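Local coordinates for Serine/threonine protein kinase (Mycobacterium tuberculosis, PDB 4ESQ), which is the extracellular sensor domain of a receptor kinase that probably phosphorylates serine and threonine residues of proteins with ATP, at residues 60-65 and 89-94; 98-103 and 137-142. All coordinates share one frame; numbering follows the deposited sequence.

Contact 1. Residues 60-65 and 89-94; sequences PVYAGT and AVVAFP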
ATOM      1  N   PRO A  60      -6.927 -11.860   1.933  1.00 13.86           N
ATOM      2  CA  PRO A  60      -6.474 -12.758   3.009  1.00 14.04           C
ATOM      3  C   PRO A  60      -5.829 -12.006   4.173  1.00 18.71           C
ATOM      4  O   PRO A  60      -5.778 -12.486   5.307  1.00 14.81           O
ATOM      5  CB  PRO A  60      -5.430 -13.638   2.313  1.00 19.13           C
ATOM      6  CG  PRO A  60      -5.819 -13.623   0.881  1.00 22.54           C
ATOM      7  CD  PRO A  60      -6.342 -12.230   0.633  1.00 15.95           C
ATOM      8  N   VAL A  61      -5.340 -10.812   3.882  1.00 10.83           N
ATOM      9  CA  VAL A  61      -4.689  -9.989   4.884  1.00 13.97           C
ATOM     10  C   VAL A  61      -5.718  -9.236   5.732  1.00 14.35           C
ATOM     11  O   VAL A  61      -5.588  -9.161   6.953  1.00 12.85           O
ATOM     12  CB  VAL A  61      -3.719  -9.006   4.215  1.00 11.82           C
ATOM     13  CG1 VAL A  61      -3.081  -8.079   5.255  1.00 17.96           C
ATOM     14  CG2 VAL A  61      -2.650  -9.780   3.419  1.00 14.10           C
ATOM     15  N   TYR A  62      -6.744  -8.687   5.084  1.00 11.60           N
ATOM     16  CA  TYR A  62      -7.738  -7.871   5.789  1.00 10.63           C
ATOM     17  C   TYR A  62      -8.935  -8.656   6.325  1.00 13.49           C
ATOM     18  O   TYR A  62      -9.717  -8.144   7.138  1.00 13.80           O
ATOM     19  CB  TYR A  62      -8.247  -6.761   4.873  1.00 11.09           C
ATOM     20  CG  TYR A  62      -7.343  -5.549   4.783  1.00 12.50           C
ATOM     21  CD1 TYR A  62      -7.517  -4.473   5.641  1.00 11.25           C
ATOM     22  CD2 TYR A  62      -6.341  -5.463   3.819  1.00 10.60           C
ATOM     23  CE1 TYR A  62      -6.714  -3.352   5.559  1.00  9.26           C
ATOM     24  CE2 TYR A  62      -5.526  -4.344   3.741  1.00 12.18           C
ATOM     25  CZ  TYR A  62      -5.734  -3.289   4.608  1.00 11.38           C
ATOM     26  OH  TYR A  62      -4.938  -2.177   4.549  1.00 12.30           O
ATOM     27  N   ALA A  63      -9.107  -9.881   5.839  1.00 17.78           N
ATOM     28  CA  ALA A  63     -10.220 -10.708   6.285  1.00 20.24           C
ATOM     29  C   ALA A  63     -10.189 -10.846   7.803  1.00 15.49           C
ATOM     30  O   ALA A  63      -9.142 -11.123   8.393  1.00 17.21           O
ATOM     31  CB  ALA A  63     -10.163 -12.068   5.626  1.00 19.36           C
ATOM     32  N   GLY A  64     -11.338 -10.634   8.438  1.00 18.28           N
ATOM     33  CA  GLY A  64     -11.439 -10.796   9.879  1.00 20.31           C
ATOM     34  C   GLY A  64     -11.001  -9.611  10.730  1.00 18.14           C
ATOM     35  O   GLY A  64     -11.113  -9.656  11.954  1.00 20.71           O
ATOM     36  N   THR A  65     -10.509  -8.547  10.101  1.00 12.86           N
ATOM     37  CA  THR A  65      -9.986  -7.398  10.847  1.00 13.96           C
ATOM     38  C   THR A  65     -11.029  -6.362  11.249  1.00 14.06           C
ATOM     39  O   THR A  65     -10.721  -5.418  11.986  1.00 16.16           O
ATOM     40  CB  THR A  65      -8.933  -6.649  10.032  1.00 14.80           C
ATOM     41  OG1 THR A  65      -9.553  -6.126   8.849  1.00 14.15           O
ATOM     42  CG2 THR A  65      -7.786  -7.586   9.657  1.00 15.40           C
ATOM     43  N   ALA A  89      -4.513   3.127  -1.253  1.00  9.77           N
ATOM     44  CA  ALA A  89      -5.814   2.750  -0.722  1.00 10.11           C
ATOM     45  C   ALA A  89      -5.994   3.257   0.697  1.00 12.76           C
ATOM     46  O   ALA A  89      -5.027   3.384   1.454  1.00 10.27           O
ATOM     47  CB  ALA A  89      -5.972   1.242  -0.750  1.00  9.37           C
ATOM     48  N   VAL A  90      -7.248   3.536   1.042  1.00 10.05           N
ATOM     49  CA  VAL A  90      -7.626   3.846   2.413  1.00 10.07           C
ATOM     50  C   VAL A  90      -8.710   2.879   2.861  1.00 12.41           C
ATOM     51  O   VAL A  90      -9.601   2.504   2.091  1.00 10.72           O
ATOM     52  CB  VAL A  90      -8.101   5.290   2.565  1.00 10.05           C
ATOM     53  CG1 VAL A  90      -6.898   6.226   2.512  1.00 11.72           C
ATOM     54  CG2 VAL A  90      -9.101   5.638   1.465  1.00  9.77           C
ATOM     55  N   VAL A  91      -8.628   2.471   4.116  1.00 10.45           N
ATOM     56  CA  VAL A  91      -9.520   1.445   4.624  1.00  9.70           C
ATOM     57  C   VAL A  91     -10.169   1.963   5.900  1.00 11.52           C
ATOM     58  O   VAL A  91      -9.467   2.368   6.832  1.00 13.24           O
ATOM     59  CB  VAL A  91      -8.764   0.134   4.909  1.00 10.20           C
ATOM     60  CG1 VAL A  91      -9.729  -0.931   5.420  1.00 12.22           C
ATOM     61  CG2 VAL A  91      -8.021  -0.354   3.648  1.00 12.97           C
ATOM     62  N   ALA A  92     -11.498   1.967   5.931  1.00 11.05           N
ATOM     63  CA  ALA A  92     -12.232   2.451   7.099  1.00 11.44           C
ATOM     64  C   ALA A  92     -12.483   1.318   8.074  1.00 12.81           C
ATOM     65  O   ALA A  92     -12.760   0.192   7.670  1.00 14.25           O
ATOM     66  CB  ALA A  92     -13.552   3.074   6.684  1.00 13.26           C
ATOM     67  N   PHE A  93     -12.385   1.639   9.360  1.00 11.47           N
ATOM     68  CA  PHE A  93     -12.714   0.721  10.439  1.00  9.88           C
ATOM     69  C   PHE A  93     -13.733   1.418  11.329  1.00 13.74           C
ATOM     70  O   PHE A  93     -13.895   2.623  11.250  1.00 13.56           O
ATOM     71  CB  PHE A  93     -11.462   0.394  11.247  1.00 10.19           C
ATOM     72  CG  PHE A  93     -10.501  -0.509  10.528  1.00 10.07           C
ATOM     73  CD1 PHE A  93      -9.622  -0.003   9.582  1.00 12.89           C
ATOM     74  CD2 PHE A  93     -10.480  -1.865  10.809  1.00 11.95           C
ATOM     75  CE1 PHE A  93      -8.734  -0.841   8.922  1.00 11.43           C
ATOM     76  CE2 PHE A  93      -9.601  -2.710  10.153  1.00 11.95           C
ATOM     77  CZ  PHE A  93      -8.722  -2.193   9.202  1.00 12.80           C
ATOM     78  N   PRO A  94     -14.433   0.656  12.176  1.00 17.83           N
ATOM     79  CA  PRO A  94     -15.457   1.278  13.023  1.00 17.24           C
ATOM     80  C   PRO A  94     -14.867   2.258  14.031  1.00 20.18           C
ATOM     81  O   PRO A  94     -15.501   3.260  14.359  1.00 22.14           O
ATOM     82  CB  PRO A  94     -16.086   0.088  13.748  1.00 18.06           C
ATOM     83  CG  PRO A  94     -15.784  -1.086  12.890  1.00 23.90           C
ATOM     84  CD  PRO A  94     -14.466  -0.811  12.236  1.00 16.92           C
TER
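Tyr-62 and Phe-93 both set CG anti to the carbonyl carbon, with chi1 at -81° and -73°, and this helps to turn each ring toward the other segment. Val-91 meets the tyrosine from the opposite direction. Both of its methyls take part. Val-91 CG2 lies 3.7 Å from Tyr-62 OH. Val-91 CG1 lies 3.9 Å from Tyr-62 CE1. The phenol edge also comes near Phe-93, with Tyr-62 CE1 4.3 Å from Phe-93 CZ. The rest of the contact falls to Thr-65. Its carbonyl O lies in the plane of the Phe-93 ring, at the edge, 3.5 Å from CE2. Its hydroxyl OG1 is 3.7 Å from that same Phe-93 CE2.

A type II turn from Tyr-62 to Thr-65 puts the threonine there. Gly-64 takes the left-handed backbone position of this turn. Two donors of Thr-65 grip Tyr-62 O: the backbone N closes the turn at 3.1 Å, and OG1 donates to it at 2.7 Å. The second bond helps to fix the rotation of the threonine side chain. No hydrogen bond crosses between the segments, so apolar contact and the fit at the ring edge carry the pairing.

The phenol OH is hydrogen-bonded to Asp-168 on strand 165-173, which gives the polar end of this buried ring a partner. Val-166 of that strand touches both aromatic side chains. Phe-102 of helix 96-111 stacks on Tyr-62. The contact thus joins the end of helix 59-62 to the end of strand 84-92, alongside helix 96-111.

Contact 2. Residues 98-103 and 137-142; sequences KARAFV and SPPTIT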
ATOM      1  N   LYS A  98      -9.528  -0.334  16.278  1.00 15.53           N
ATOM      2  CA  LYS A  98      -9.444  -1.434  15.325  1.00 16.97           C
ATOM      3  C   LYS A  98      -8.483  -1.111  14.183  1.00 13.49           C
ATOM      4  O   LYS A  98      -7.740  -1.984  13.727  1.00 12.61           O
ATOM      5  CB  LYS A  98     -10.834  -1.816  14.802  1.00 15.72           C
ATOM      6  CG  LYS A  98     -11.673  -2.543  15.857  1.00 23.42           C
ATOM      7  CD  LYS A  98     -13.104  -2.780  15.403  1.00 34.41           C
ATOM      8  CE  LYS A  98     -13.891  -3.539  16.466  1.00 38.62           C
ATOM      9  NZ  LYS A  98     -15.318  -3.718  16.078  1.00 40.54           N
ATOM     10  N   ALA A  99      -8.498   0.143  13.732  1.00 13.98           N
ATOM     11  CA  ALA A  99      -7.550   0.591  12.713  1.00 12.27           C
ATOM     12  C   ALA A  99      -6.112   0.442  13.212  1.00 12.61           C
ATOM     13  O   ALA A  99      -5.244  -0.086  12.512  1.00 12.88           O
ATOM     14  CB  ALA A  99      -7.829   2.039  12.316  1.00 12.21           C
ATOM     15  N   ARG A 100      -5.850   0.910  14.427  1.00 12.62           N
ATOM     16  CA  ARG A 100      -4.501   0.809  14.983  1.00 13.36           C
ATOM     17  C   ARG A 100      -4.058  -0.645  15.179  1.00 13.24           C
ATOM     18  O   ARG A 100      -2.902  -0.996  14.936  1.00 13.60           O
ATOM     19  CB  ARG A 100      -4.412   1.571  16.305  1.00 18.07           C
ATOM     20  CG  ARG A 100      -4.810   3.020  16.162  1.00 18.58           C
ATOM     21  CD  ARG A 100      -3.685   3.958  16.512  1.00 27.19           C
ATOM     22  NE  ARG A 100      -3.874   5.251  15.865  1.00 28.45           N
ATOM     23  CZ  ARG A 100      -2.916   6.159  15.711  1.00 22.05           C
ATOM     24  NH1 ARG A 100      -3.188   7.302  15.093  1.00 19.85           N
ATOM     25  NH2 ARG A 100      -1.689   5.918  16.169  1.00 20.74           N
ATOM     26  N   ALA A 101      -4.980  -1.490  15.627  1.00 12.93           N
ATOM     27  CA  ALA A 101      -4.664  -2.892  15.857  1.00 12.31           C
ATOM     28  C   ALA A 101      -4.210  -3.557  14.560  1.00 12.16           C
ATOM     29  O   ALA A 101      -3.306  -4.395  14.565  1.00 12.04           O
ATOM     30  CB  ALA A 101      -5.861  -3.616  16.443  1.00 15.80           C
ATOM     31  N   PHE A 102      -4.836  -3.178  13.445  1.00 12.50           N
ATOM     32  CA  PHE A 102      -4.459  -3.766  12.166  1.00 13.69           C
ATOM     33  C   PHE A 102      -3.049  -3.358  11.738  1.00 14.23           C
ATOM     34  O   PHE A 102      -2.299  -4.172  11.208  1.00 12.91           O
ATOM     35  CB  PHE A 102      -5.459  -3.436  11.049  1.00 14.15           C
ATOM     36  CG  PHE A 102      -5.005  -3.922   9.699  1.00 11.93           C
ATOM     37  CD1 PHE A 102      -5.052  -5.273   9.386  1.00 17.36           C
ATOM     38  CD2 PHE A 102      -4.483  -3.042   8.766  1.00 12.81           C
ATOM     39  CE1 PHE A 102      -4.601  -5.737   8.153  1.00 14.66           C
ATOM     40  CE2 PHE A 102      -4.039  -3.488   7.533  1.00 16.71           C
ATOM     41  CZ  PHE A 102      -4.097  -4.837   7.219  1.00 11.63           C
ATOM     42  N   VAL A 103      -2.690  -2.098  11.965  1.00 12.22           N
ATOM     43  CA  VAL A 103      -1.344  -1.653  11.635  1.00 10.39           C
ATOM     44  C   VAL A 103      -0.320  -2.330  12.539  1.00 12.03           C
ATOM     45  O   VAL A 103       0.767  -2.688  12.093  1.00 13.10           O
ATOM     46  CB  VAL A 103      -1.201  -0.112  11.698  1.00 12.14           C
ATOM     47  CG1 VAL A 103       0.213   0.316  11.327  1.00 11.58           C
ATOM     48  CG2 VAL A 103      -2.198   0.544  10.770  1.00 13.31           C
ATOM     49  N   SER A 137       8.502   5.584  11.406  1.00 22.82           N
ATOM     50  CA  SER A 137       8.340   5.930  12.815  1.00 20.43           C
ATOM     51  C   SER A 137       6.843   5.936  13.116  1.00 17.63           C
ATOM     52  O   SER A 137       6.040   6.285  12.254  1.00 19.15           O
ATOM     53  CB  SER A 137       8.964   7.300  13.095  1.00 28.47           C
ATOM     54  OG  SER A 137       8.822   7.683  14.450  1.00 27.50           O
ATOM     55  N   PRO A 138       6.467   5.531  14.333  1.00 20.47           N
ATOM     56  CA  PRO A 138       5.056   5.320  14.666  1.00 19.60           C
ATOM     57  C   PRO A 138       4.175   6.485  14.221  1.00 18.64           C
ATOM     58  O   PRO A 138       4.584   7.652  14.291  1.00 17.28           O
ATOM     59  CB  PRO A 138       5.074   5.200  16.192  1.00 24.56           C
ATOM     60  CG  PRO A 138       6.420   4.648  16.496  1.00 23.25           C
ATOM     61  CD  PRO A 138       7.355   5.229  15.469  1.00 21.83           C
ATOM     62  N   PRO A 139       2.965   6.175  13.745  1.00 16.11           N
ATOM     63  CA  PRO A 139       2.396   4.836  13.596  1.00 14.87           C
ATOM     64  C   PRO A 139       2.585   4.306  12.180  1.00 17.13           C
ATOM     65  O   PRO A 139       1.757   3.535  11.697  1.00 19.60           O
ATOM     66  CB  PRO A 139       0.914   5.091  13.836  1.00 15.34           C
ATOM     67  CG  PRO A 139       0.692   6.424  13.237  1.00 15.48           C
ATOM     68  CD  PRO A 139       1.969   7.218  13.439  1.00 16.78           C
ATOM     69  N   THR A 140       3.644   4.738  11.513  1.00 15.60           N
ATOM     70  CA  THR A 140       3.849   4.384  10.109  1.00 16.95           C
ATOM     71  C   THR A 140       4.895   3.293   9.989  1.00 17.00           C
ATOM     72  O   THR A 140       5.898   3.294  10.710  1.00 17.77           O
ATOM     73  CB  THR A 140       4.314   5.608   9.279  1.00 17.01           C
ATOM     74  OG1 THR A 140       3.330   6.648   9.346  1.00 18.10           O
ATOM     75  CG2 THR A 140       4.537   5.225   7.811  1.00 17.36           C
ATOM     76  N   ILE A 141       4.662   2.354   9.081  1.00 11.64           N
ATOM     77  CA  ILE A 141       5.685   1.381   8.733  1.00 11.43           C
ATOM     78  C   ILE A 141       5.952   1.430   7.226  1.00 11.92           C
ATOM     79  O   ILE A 141       5.038   1.646   6.431  1.00 12.54           O
ATOM     80  CB  ILE A 141       5.281  -0.051   9.142  1.00 11.39           C
ATOM     81  CG1 ILE A 141       3.915  -0.398   8.555  1.00 10.82           C
ATOM     82  CG2 ILE A 141       5.297  -0.213  10.670  1.00 13.06           C
ATOM     83  CD1 ILE A 141       3.463  -1.818   8.858  1.00 13.55           C
ATOM     84  N   THR A 142       7.207   1.228   6.833  1.00 14.01           N
ATOM     85  CA  THR A 142       7.549   1.138   5.419  1.00  9.50           C
ATOM     86  C   THR A 142       8.552   0.017   5.207  1.00  9.84           C
ATOM     87  O   THR A 142       9.290  -0.354   6.121  1.00 11.71           O
ATOM     88  CB  THR A 142       8.172   2.441   4.862  1.00 14.90           C
ATOM     89  OG1 THR A 142       9.426   2.692   5.509  1.00 14.92           O
ATOM     90  CG2 THR A 142       7.238   3.633   5.064  1.00 16.08           C
TER
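Arg-100 brings NH2 of its guanidinium obliquely against the CB-CG side of Pro-139. NH2 lies 3.6 Å from Pro-139 CB and 3.8 Å from Pro-139 CG, and the two side chains meet at a slant. The arginine chain bends at chi2 (-119°), and this bend helps to carry the guanidinium to the proline. The touch is van der Waals in kind and lies on the exposed side of the contact.

Val-103, one turn further along the helix, makes the buried part. Its CG1 methyl is anti to the backbone N, chi1 -179°, and approaches Pro-139 O to 3.6 Å. Ile-141, also buried, brings its CD1 methyl to 4.3 Å from Val-103 O, a loose contact.

Pro-139 follows a cis peptide bond. Just beyond it, Thr-140 N bonds back to Ser-137 O at 2.9 Å and closes the turn that leads into strand 141-147. Pro-139 and Ile-141 face the helix, while the CB of Thr-140 between them points away. Thr-140 OG1 is hydrogen-bonded to Ser-160 OG on the neighbouring strand 154-162.

Ile-141 also touches Ser-106, Ala-107 and Trp-110 further along helix 96-111. This is a helix packed on an antiparallel sheet, as expected for the alpha+beta extracellular domain of PknH, which belongs to the Mog1p/PsbP clan.

From the N terminus, contact 1 comes first. It brings 60-65 back against 89-94 and closes a loop that holds strand 69-76 and most of strand 84-92. Soon afterwards the chain enters helix 96-111, where contact 2 opens. Contact 2 closes a second loop, through the rest of helix 96-111 and strands 117-122 and 125-131, at the start of strand 141-147. The loops therefore follow in series and neither nest nor cross. Their centres are 12 Å apart. The contacts touch through Phe-102, which also meets Val-61 and Thr-65, and through Ala-99, which meets Phe-93. Together they tie helices 59-62 and 96-111 to one antiparallel sheet.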